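Local coordinates for ruler protein (Pseudomonas aeruginosa, PDB 5CUK) that probably senses needle length as the molecular ruler of the type III secretion system, this piece being its C-terminal domain, of the FliK hook-length control family, at residues D19-Q22 against G23-V27; V52-H56 against G57-I61; E82-Q85 against R86-P89. All blocks are in the same frame, centred on the assembly; numbering follows the deposited sequence.

In the fold
All three contacts are local: interaction 1 is a turn of helix 11-29, interaction 2 is the tip of the hairpin of strands 46-54 and 59-65, and interaction 3 is the end of helix 77-87. Each has an inner and an outer side, and the inner sides meet. Val-21 packs on both Ile-61 and Leu-84, Ile-25 on Leu-59 and Leu-87, and Leu-59 also on His-88. Interaction 3 is the most superficial, with charged side chains along its outer flank, while the other two are partly buried. Backbone hydrogen bonds run through all three: a regular helical ladder in 1, cross-strand pairs in 2, a more bent set in 3. A water joins polar groups in interaction 2.

Interaction 1: D19-Q22 against G23-V27; sequences DAVQ and GRIQV
The guanidinium of Arg-24 has the carbonyl oxygen of Ala-20 at its edge, close to the plane of the group, one turn earlier in helix 11-29. This is a proximity and not a bond, since Arg-24 NE stays 4.1 Å from Ala-20 O. The chain gets there by folding back: it bends at chi2 (-62°), about the CB-CG bond, and again at chi3, so the methylene part presses on the backbone, with Arg-24 CG 3.4 Å from Ala-20 O. That same oxygen accepts the amide of Arg-24, whose N lies in the carbonyl plane at 3.1 Å from Ala-20 O.

The rest is the regular i to i+4 ladder of an alpha-helix. Gly-23 N donates to Asp-19 O almost straight, at 171°. Ile-25 N reaches Val-21 O at 3.0 Å, and Gln-26 N reaches Gln-22 O; a weaker, bent bond also runs from Ile-25 N to Gln-22 O.

The apolar side of the turn belongs to Val-21 and Ile-25. Their side chains cross at a slant, and the touching branches are Val-21 CG1 and Ile-25 CD1, 4.0 Å apart. Val-21 CG1 stands opposite the backbone N, beside its own carbonyl, which brings it toward the next turn. This side faces the sheet and helix 77-87: Val-21 touches Val-50, Ile-61 and Leu-84, and Ile-25 touches Leu-59 and Leu-87. Arg-24 and Ala-20 lie against strand 35-42, so the helix packs across the sheet on several of its strands.

Round the outer side the groups are polar. Asp-19 pairs through OD2 with Arg-16 in a salt bridge on the preceding turn. The extended side chain of Gln-26 runs back beside Gln-22, and its NE2 comes 4.3 Å from Gln-22 CG.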
ATOM      1  N   ASP A  19      -3.942   2.267   7.143  1.00 41.46           N
ATOM      2  CA  ASP A  19      -4.222   3.670   7.363  1.00 41.24           C
ATOM      3  C   ASP A  19      -3.492   4.589   6.337  1.00 44.52           C
ATOM      4  O   ASP A  19      -4.103   5.478   5.740  1.00 41.02           O
ATOM      5  CB  ASP A  19      -3.846   4.032   8.793  1.00 41.28           C
ATOM      6  CG  ASP A  19      -4.271   5.434   9.174  1.00 52.66           C
ATOM      7  OD1 ASP A  19      -5.424   5.838   8.896  1.00 55.53           O
ATOM      8  OD2 ASP A  19      -3.441   6.138   9.773  1.00 60.95           O
ATOM      9  N   ALA A  20      -2.202   4.354   6.105  1.00 44.01           N
ATOM     10  CA  ALA A  20      -1.448   5.162   5.132  1.00 42.88           C
ATOM     11  C   ALA A  20      -2.027   5.075   3.701  1.00 37.16           C
ATOM     12  O   ALA A  20      -2.271   6.094   3.069  1.00 36.84           O
ATOM     13  CB  ALA A  20       0.017   4.743   5.134  1.00 42.41           C
ATOM     14  N   VAL A  21      -2.232   3.850   3.219  1.00 36.63           N
ATOM     15  CA  VAL A  21      -2.795   3.612   1.907  1.00 38.68           C
ATOM     16  C   VAL A  21      -4.114   4.345   1.798  1.00 42.59           C
ATOM     17  O   VAL A  21      -4.433   4.936   0.766  1.00 33.53           O
ATOM     18  CB  VAL A  21      -2.992   2.103   1.631  1.00 33.47           C
ATOM     19  CG1 VAL A  21      -3.747   1.901   0.379  1.00 35.35           C
ATOM     20  CG2 VAL A  21      -1.639   1.403   1.518  1.00 33.91           C
ATOM     21  N   GLN A  22      -4.888   4.371   2.874  1.00 41.25           N
ATOM     22  CA  GLN A  22      -6.160   4.989   2.680  1.00 43.71           C
ATOM     23  C   GLN A  22      -6.030   6.506   2.579  1.00 41.52           C
ATOM     24  O   GLN A  22      -6.722   7.100   1.762  1.00 44.11           O
ATOM     25  CB  GLN A  22      -7.146   4.612   3.744  1.00 45.24           C
ATOM     26  CG  GLN A  22      -8.493   5.256   3.371  1.00 55.35           C
ATOM     27  CD  GLN A  22      -9.625   4.796   4.241  1.00 70.28           C
ATOM     28  OE1 GLN A  22      -9.489   4.668   5.476  1.00 67.02           O
ATOM     29  NE2 GLN A  22     -10.791   4.568   3.599  1.00 70.11           N
ATOM     30  N   GLY A  23      -5.150   7.136   3.362  1.00 37.72           N
ATOM     31  CA  GLY A  23      -4.826   8.540   3.129  1.00 38.69           C
ATOM     32  C   GLY A  23      -4.470   8.827   1.658  1.00 39.79           C
ATOM     33  O   GLY A  23      -4.948   9.795   1.090  1.00 39.20           O
ATOM     34  N   ARG A  24      -3.631   7.995   1.045  1.00 38.97           N
ATOM     35  CA  ARG A  24      -3.152   8.273  -0.308  1.00 38.36           C
ATOM     36  C   ARG A  24      -4.277   8.128  -1.322  1.00 42.06           C
ATOM     37  O   ARG A  24      -4.304   8.806  -2.363  1.00 37.19           O
ATOM     38  CB  ARG A  24      -2.000   7.359  -0.688  1.00 37.98           C
ATOM     39  CG  ARG A  24      -0.795   7.382   0.285  1.00 39.31           C
ATOM     40  CD  ARG A  24      -0.172   8.766   0.335  1.00 44.58           C
ATOM     41  NE  ARG A  24      -0.586   9.503   1.527  1.00 48.18           N
ATOM     42  CZ  ARG A  24      -0.625  10.839   1.622  1.00 48.65           C
ATOM     43  NH1 ARG A  24      -0.254  11.629   0.598  1.00 35.94           N
ATOM     44  NH2 ARG A  24      -1.015  11.387   2.774  1.00 46.72           N
ATOM     45  N   ILE A  25      -5.209   7.240  -1.013  1.00 37.20           N
ATOM     46  CA  ILE A  25      -6.316   7.014  -1.897  1.00 37.74           C
ATOM     47  C   ILE A  25      -7.113   8.297  -1.935  1.00 40.79           C
ATOM     48  O   ILE A  25      -7.462   8.779  -2.999  1.00 39.73           O
ATOM     49  CB  ILE A  25      -7.177   5.827  -1.463  1.00 34.67           C
ATOM     50  CG1 ILE A  25      -6.444   4.516  -1.729  1.00 35.88           C
ATOM     51  CG2 ILE A  25      -8.428   5.768  -2.262  1.00 44.02           C
ATOM     52  CD1 ILE A  25      -7.167   3.268  -1.177  1.00 43.88           C
ATOM     53  N   GLN A  26      -7.361   8.869  -0.768  1.00 42.81           N
ATOM     54  CA  GLN A  26      -8.095  10.114  -0.700  1.00 44.49           C
ATOM     55  C   GLN A  26      -7.331  11.242  -1.362  1.00 43.99           C
ATOM     56  O   GLN A  26      -7.951  12.012  -2.070  1.00 40.28           O
ATOM     57  CB  GLN A  26      -8.421  10.507   0.736  1.00 46.85           C
ATOM     58  CG  GLN A  26      -9.359   9.571   1.466  1.00 53.49           C
ATOM     59  CD  GLN A  26      -9.782  10.145   2.811  1.00 62.50           C
ATOM     60  OE1 GLN A  26     -10.207  11.314   2.900  1.00 67.23           O
ATOM     61  NE2 GLN A  26      -9.654   9.338   3.869  1.00 50.81           N
ATOM     62  N   VAL A  27      -6.016  11.378  -1.151  1.00 39.29           N
ATOM     63  CA  VAL A  27      -5.335  12.501  -1.837  1.00 37.21           C
ATOM     64  C   VAL A  27      -5.488  12.377  -3.353  1.00 42.72           C
ATOM     65  O   VAL A  27      -5.736  13.354  -4.050  1.00 41.02           O
ATOM     66  CB  VAL A  27      -3.859  12.591  -1.523  1.00 39.45           C
ATOM     67  CG1 VAL A  27      -3.206  13.700  -2.334  1.00 31.74           C
ATOM     68  CG2 VAL A  27      -3.639  12.786  -0.024  1.00 42.24           C
TER

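Interaction 2: V52-H56 against G57-I61; sequences VLHGH and GQLQI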
ATOM      1  N   VAL A  52       0.039   5.386  -4.890  1.00 32.81           N
ATOM      2  CA  VAL A  52      -1.173   4.869  -5.470  1.00 31.64           C
ATOM      3  C   VAL A  52      -1.410   5.637  -6.774  1.00 35.70           C
ATOM      4  O   VAL A  52      -0.946   6.764  -6.942  1.00 35.01           O
ATOM      5  CB  VAL A  52      -2.426   4.984  -4.552  1.00 35.75           C
ATOM      6  CG1 VAL A  52      -2.080   4.775  -3.092  1.00 34.41           C
ATOM      7  CG2 VAL A  52      -3.127   6.293  -4.739  1.00 33.13           C
ATOM      8  N   LEU A  53      -2.062   4.977  -7.714  1.00 33.07           N
ATOM      9  CA  LEU A  53      -2.394   5.579  -8.991  1.00 36.30           C
ATOM     10  C   LEU A  53      -3.781   5.126  -9.305  1.00 37.69           C
ATOM     11  O   LEU A  53      -4.084   3.944  -9.444  1.00 39.53           O
ATOM     12  CB  LEU A  53      -1.450   5.189 -10.118  1.00 31.77           C
ATOM     13  CG  LEU A  53      -1.824   5.808 -11.463  1.00 35.73           C
ATOM     14  CD1 LEU A  53      -1.666   7.321 -11.354  1.00 38.90           C
ATOM     15  CD2 LEU A  53      -0.979   5.243 -12.574  1.00 29.68           C
ATOM     16  N   HIS A  54      -4.628   6.123  -9.395  1.00 41.79           N
ATOM     17  CA  HIS A  54      -6.025   5.949  -9.596  1.00 42.53           C
ATOM     18  C   HIS A  54      -6.353   6.022 -11.081  1.00 44.69           C
ATOM     19  O   HIS A  54      -6.363   7.097 -11.647  1.00 42.72           O
ATOM     20  CB  HIS A  54      -6.720   7.027  -8.796  1.00 48.25           C
ATOM     21  CG  HIS A  54      -8.185   7.098  -9.027  1.00 56.77           C
ATOM     22  ND1 HIS A  54      -8.883   8.282  -8.998  1.00 63.63           N
ATOM     23  CD2 HIS A  54      -9.081   6.122  -9.300  1.00 58.64           C
ATOM     24  CE1 HIS A  54     -10.169   8.030  -9.216  1.00 67.76           C
ATOM     25  NE2 HIS A  54     -10.310   6.731  -9.402  1.00 66.74           N
ATOM     26  N   GLY A  55      -6.608   4.870 -11.691  1.00 42.02           N
ATOM     27  CA  GLY A  55      -6.884   4.756 -13.124  1.00 54.94           C
ATOM     28  C   GLY A  55      -8.347   4.311 -13.312  1.00 60.08           C
ATOM     29  O   GLY A  55      -9.071   4.166 -12.303  1.00 54.29           O
ATOM     30  N   HIS A  56      -8.832   4.136 -14.537  1.00 60.52           N
ATOM     31  CA  HIS A  56     -10.264   3.962 -14.635  1.00 64.77           C
ATOM     32  C   HIS A  56     -10.760   2.543 -14.355  1.00 58.84           C
ATOM     33  O   HIS A  56     -11.706   2.352 -13.565  1.00 60.96           O
ATOM     34  CB  HIS A  56     -10.775   4.446 -15.990  1.00 71.65           C
ATOM     35  CG  HIS A  56     -10.479   5.889 -16.249  1.00 82.43           C
ATOM     36  ND1 HIS A  56     -11.458   6.881 -16.208  1.00 87.18           N
ATOM     37  CD2 HIS A  56      -9.326   6.533 -16.545  1.00 85.67           C
ATOM     38  CE1 HIS A  56     -10.912   8.047 -16.460  1.00 87.36           C
ATOM     39  NE2 HIS A  56      -9.611   7.868 -16.675  1.00 89.34           N
ATOM     40  N   GLY A  57     -10.136   1.536 -14.944  1.00 57.32           N
ATOM     41  CA  GLY A  57     -10.532   0.172 -14.604  1.00 59.68           C
ATOM     42  C   GLY A  57      -9.853  -0.448 -13.385  1.00 48.99           C
ATOM     43  O   GLY A  57     -10.021  -1.635 -13.159  1.00 51.51           O
ATOM     44  N   GLN A  58      -9.108   0.342 -12.608  1.00 48.93           N
ATOM     45  CA  GLN A  58      -8.292  -0.199 -11.493  1.00 44.94           C
ATOM     46  C   GLN A  58      -7.613   0.846 -10.614  1.00 43.55           C
ATOM     47  O   GLN A  58      -7.344   1.969 -11.046  1.00 44.80           O
ATOM     48  CB  GLN A  58      -7.197  -1.132 -12.024  1.00 44.62           C
ATOM     49  CG  GLN A  58      -5.948  -0.428 -12.593  1.00 47.35           C
ATOM     50  CD  GLN A  58      -6.219   0.308 -13.904  1.00 51.24           C
ATOM     51  OE1 GLN A  58      -6.650  -0.284 -14.900  1.00 51.93           O
ATOM     52  NE2 GLN A  58      -5.957   1.603 -13.906  1.00 50.78           N
ATOM     53  N   LEU A  59      -7.318   0.465  -9.376  1.00 40.77           N
ATOM     54  CA  LEU A  59      -6.529   1.305  -8.510  1.00 35.68           C
ATOM     55  C   LEU A  59      -5.258   0.574  -8.179  1.00 37.41           C
ATOM     56  O   LEU A  59      -5.299  -0.511  -7.597  1.00 35.09           O
ATOM     57  CB  LEU A  59      -7.278   1.670  -7.249  1.00 39.03           C
ATOM     58  CG  LEU A  59      -6.366   2.384  -6.236  1.00 44.12           C
ATOM     59  CD1 LEU A  59      -6.261   3.870  -6.570  1.00 43.41           C
ATOM     60  CD2 LEU A  59      -6.835   2.177  -4.798  1.00 38.36           C
ATOM     61  N   GLN A  60      -4.133   1.167  -8.579  1.00 38.77           N
ATOM     62  CA  GLN A  60      -2.808   0.581  -8.402  1.00 34.09           C
ATOM     63  C   GLN A  60      -2.139   1.072  -7.141  1.00 35.84           C
ATOM     64  O   GLN A  60      -2.096   2.273  -6.895  1.00 33.94           O
ATOM     65  CB  GLN A  60      -1.924   0.904  -9.600  1.00 37.69           C
ATOM     66  CG  GLN A  60      -2.260   0.087 -10.815  1.00 40.25           C
ATOM     67  CD  GLN A  60      -1.497   0.541 -12.025  1.00 43.72           C
ATOM     68  OE1 GLN A  60      -1.598   1.687 -12.430  1.00 42.82           O
ATOM     69  NE2 GLN A  60      -0.687  -0.338 -12.578  1.00 43.76           N
ATOM     70  N   ILE A  61      -1.609   0.134  -6.350  1.00 34.97           N
ATOM     71  CA  ILE A  61      -0.910   0.437  -5.086  1.00 34.16           C
ATOM     72  C   ILE A  61       0.440  -0.244  -5.130  1.00 31.23           C
ATOM     73  O   ILE A  61       0.530  -1.456  -5.345  1.00 35.41           O
ATOM     74  CB  ILE A  61      -1.702  -0.035  -3.848  1.00 30.84           C
ATOM     75  CG1 ILE A  61      -3.064   0.645  -3.822  1.00 32.49           C
ATOM     76  CG2 ILE A  61      -0.921   0.223  -2.517  1.00 30.98           C
ATOM     77  CD1 ILE A  61      -4.057  -0.011  -2.946  1.00 30.82           C
TER
HETATM   78  O   HOH W   1      -4.160   2.599 -12.271  1.00 39.30           O
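Leu-53 and Gln-60 face each other as the antiparallel hydrogen-bonded pair of a beta-hairpin. Leu-53 N gives its hydrogen to Gln-60 O at 2.8 Å, in the carbonyl plane, and Gln-60 N returns the bond to Leu-53 O at 2.9 Å. Their side chains run alongside each other in the same direction, and the tip of Leu-53 meets the amide of Gln-60, CD2 to OE1, at 3.6 Å. On the far face of the sheet are the two non-hydrogen-bonded pairs, Val-52 with Ile-61 and His-54 with Leu-59. There Leu-59 reaches across through CD1, which rests against His-54 CA at 3.7 Å and comes obliquely to the imidazole.

Beyond the strands, Gly-55 N donates to Gln-58 O at 3.1 Å, nearly along the C=O axis. It spans a tight turn whose two middle residues, His-56 and Gly-57, have backbone angles close to those of a type I turn. Gln-58 folds back over this turn: its CG sits between the backbone N and the carbonyl carbon (chi1 80°), and a bend at chi2 (-69°) lays NE2 over Gly-55, 3.4 Å from its CA. The glycine, lacking a side chain, lets the amide lie this close.

Water 1 lies at the hairpin end. It accepts from Gln-58 NE2 at 2.6 Å and lies 2.7 Å from Gln-60 OE1, with Leu-53 O also in bonding range. Further out, Val-52 bonds through its backbone to Ala-36 and Leu-59 to Gln-94, so the hairpin is the middle of the sheet.

The chemistry is thus two-sided: mostly apolar contact, through Val-52, Leu-59 and Ile-61, toward helix 11-29, with the His-54 ring at the end of that face, and on the other a water linking the turn glutamine to the strand glutamine.

Interaction 3: E82-Q85 against R86-P89; sequences ERLQ and RLHP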
ATOM      1  N   GLU A  82      -5.871  -8.472   0.050  1.00 42.97           N
ATOM      2  CA  GLU A  82      -7.229  -8.762   0.426  1.00 43.53           C
ATOM      3  C   GLU A  82      -7.808  -7.704   1.336  1.00 44.04           C
ATOM      4  O   GLU A  82      -8.979  -7.365   1.220  1.00 45.51           O
ATOM      5  CB  GLU A  82      -7.272 -10.126   1.087  1.00 47.25           C
ATOM      6  CG  GLU A  82      -8.454 -10.360   1.986  1.00 51.55           C
ATOM      7  CD  GLU A  82      -8.400 -11.751   2.595  1.00 59.88           C
ATOM      8  OE1 GLU A  82      -7.286 -12.331   2.658  1.00 58.04           O
ATOM      9  OE2 GLU A  82      -9.475 -12.251   3.001  1.00 59.67           O
ATOM     10  N   ARG A  83      -6.984  -7.175   2.229  1.00 39.87           N
ATOM     11  CA  ARG A  83      -7.400  -6.082   3.095  1.00 38.04           C
ATOM     12  C   ARG A  83      -7.424  -4.745   2.369  1.00 36.14           C
ATOM     13  O   ARG A  83      -8.188  -3.861   2.709  1.00 37.87           O
ATOM     14  CB  ARG A  83      -6.453  -5.965   4.290  1.00 41.79           C
ATOM     15  CG  ARG A  83      -6.311  -7.266   5.081  1.00 43.95           C
ATOM     16  CD  ARG A  83      -7.647  -7.570   5.753  1.00 48.36           C
ATOM     17  NE  ARG A  83      -8.095  -6.461   6.606  1.00 44.62           N
ATOM     18  CZ  ARG A  83      -7.948  -6.463   7.931  1.00 49.08           C
ATOM     19  NH1 ARG A  83      -7.391  -7.522   8.510  1.00 43.45           N
ATOM     20  NH2 ARG A  83      -8.375  -5.432   8.671  1.00 47.26           N
ATOM     21  N   LEU A  84      -6.521  -4.562   1.429  1.00 34.24           N
ATOM     22  CA  LEU A  84      -6.525  -3.327   0.678  1.00 40.35           C
ATOM     23  C   LEU A  84      -7.792  -3.331  -0.204  1.00 40.13           C
ATOM     24  O   LEU A  84      -8.489  -2.339  -0.250  1.00 38.02           O
ATOM     25  CB  LEU A  84      -5.253  -3.183  -0.139  1.00 33.58           C
ATOM     26  CG  LEU A  84      -4.008  -2.993   0.730  1.00 39.57           C
ATOM     27  CD1 LEU A  84      -2.765  -3.226  -0.084  1.00 35.10           C
ATOM     28  CD2 LEU A  84      -4.032  -1.603   1.309  1.00 36.04           C
ATOM     29  N   GLN A  85      -8.116  -4.464  -0.829  1.00 41.77           N
ATOM     30  CA  GLN A  85      -9.296  -4.542  -1.702  1.00 39.78           C
ATOM     31  C   GLN A  85     -10.556  -4.181  -0.941  1.00 46.82           C
ATOM     32  O   GLN A  85     -11.420  -3.468  -1.464  1.00 39.84           O
ATOM     33  CB  GLN A  85      -9.456  -5.930  -2.320  1.00 40.18           C
ATOM     34  CG  GLN A  85     -10.607  -6.005  -3.349  1.00 44.70           C
ATOM     35  CD  GLN A  85     -10.418  -5.022  -4.492  1.00 37.04           C
ATOM     36  OE1 GLN A  85      -9.718  -5.308  -5.452  1.00 42.78           O
ATOM     37  NE2 GLN A  85     -11.014  -3.857  -4.371  1.00 35.34           N
ATOM     38  N   ARG A  86     -10.637  -4.625   0.315  1.00 41.62           N
ATOM     39  CA  ARG A  86     -11.851  -4.400   1.112  1.00 45.95           C
ATOM     40  C   ARG A  86     -11.939  -2.954   1.549  1.00 44.78           C
ATOM     41  O   ARG A  86     -13.017  -2.426   1.805  1.00 50.41           O
ATOM     42  CB  ARG A  86     -11.882  -5.314   2.332  1.00 48.43           C
ATOM     43  CG  ARG A  86     -11.720  -6.805   2.012  1.00 51.15           C
ATOM     44  CD  ARG A  86     -12.010  -7.653   3.250  1.00 59.52           C
ATOM     45  NE  ARG A  86     -11.532  -9.029   3.151  1.00 64.30           N
ATOM     46  CZ  ARG A  86     -11.114  -9.728   4.212  1.00 64.36           C
ATOM     47  NH1 ARG A  86     -11.106  -9.170   5.428  1.00 62.13           N
ATOM     48  NH2 ARG A  86     -10.722 -10.984   4.068  1.00 60.61           N
ATOM     49  N   LEU A  87     -10.775  -2.327   1.595  1.00 44.06           N
ATOM     50  CA  LEU A  87     -10.604  -0.907   1.870  1.00 41.30           C
ATOM     51  C   LEU A  87     -11.150  -0.004   0.734  1.00 46.46           C
ATOM     52  O   LEU A  87     -11.585   1.140   0.960  1.00 44.83           O
ATOM     53  CB  LEU A  87      -9.099  -0.685   2.104  1.00 44.54           C
ATOM     54  CG  LEU A  87      -8.404   0.456   2.830  1.00 53.15           C
ATOM     55  CD1 LEU A  87      -6.927   0.225   2.723  1.00 44.71           C
ATOM     56  CD2 LEU A  87      -8.764   1.786   2.184  1.00 55.81           C
ATOM     57  N   HIS A  88     -11.117  -0.530  -0.491  1.00 40.10           N
ATOM     58  CA  HIS A  88     -11.514   0.234  -1.688  1.00 45.35           C
ATOM     59  C   HIS A  88     -12.358  -0.624  -2.634  1.00 40.77           C
ATOM     60  O   HIS A  88     -11.877  -1.086  -3.659  1.00 39.95           O
ATOM     61  CB  HIS A  88     -10.261   0.735  -2.408  1.00 42.86           C
ATOM     62  CG  HIS A  88     -10.539   1.598  -3.597  1.00 42.60           C
ATOM     63  ND1 HIS A  88     -10.856   2.930  -3.487  1.00 47.19           N
ATOM     64  CD2 HIS A  88     -10.491   1.328  -4.924  1.00 41.92           C
ATOM     65  CE1 HIS A  88     -11.015   3.444  -4.696  1.00 48.35           C
ATOM     66  NE2 HIS A  88     -10.807   2.489  -5.585  1.00 46.06           N
ATOM     67  N   PRO A  89     -13.610  -0.890  -2.263  1.00 45.89           N
ATOM     68  CA  PRO A  89     -14.418  -1.839  -3.043  1.00 44.71           C
ATOM     69  C   PRO A  89     -14.839  -1.295  -4.409  1.00 40.12           C
ATOM     70  O   PRO A  89     -15.324  -2.054  -5.233  1.00 42.19           O
ATOM     71  CB  PRO A  89     -15.649  -2.062  -2.158  1.00 44.10           C
ATOM     72  CG  PRO A  89     -15.198  -1.666  -0.786  1.00 49.85           C
ATOM     73  CD  PRO A  89     -14.286  -0.504  -1.016  1.00 47.11           C
TER
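Leu-84 and Leu-87 make the tight part of this helix end. Their side chains extend next to one another in the same direction and touch through Leu-84 CD2 and Leu-87 CD1 at 3.7 Å. Leu-87 N bonds to Arg-83 O at 3.2 Å, from well above the carbonyl plane. One residue on, the helix closes: His-88 N bonds to Gln-85 O at 3.1 Å, three residues back, and His-88 then leaves helical geometry ahead of Pro-89.

The outer flank is looser and charged. Glu-82 and Arg-86 run alongside each other as an i to i+4 salt bridge, though the modelled atoms sit too close for its detail to be trusted. Arg-83 brings a second guanidinium nearly parallel to that of Arg-86, with Arg-83 NE 4.2 Å from Arg-86 NH1; the like charges probably disfavour this approach.

Gln-85, bent at chi2 (59°), turns its amide to the chain ahead: OE1 takes the N-H of Val-93 and NE2 bonds to Gln-91 O. The helix end is thereby tied to the start of strand 93-99, while Leu-84 packs on Leu-18 and Val-21, and Leu-87 on Gln-22, of helix 11-29.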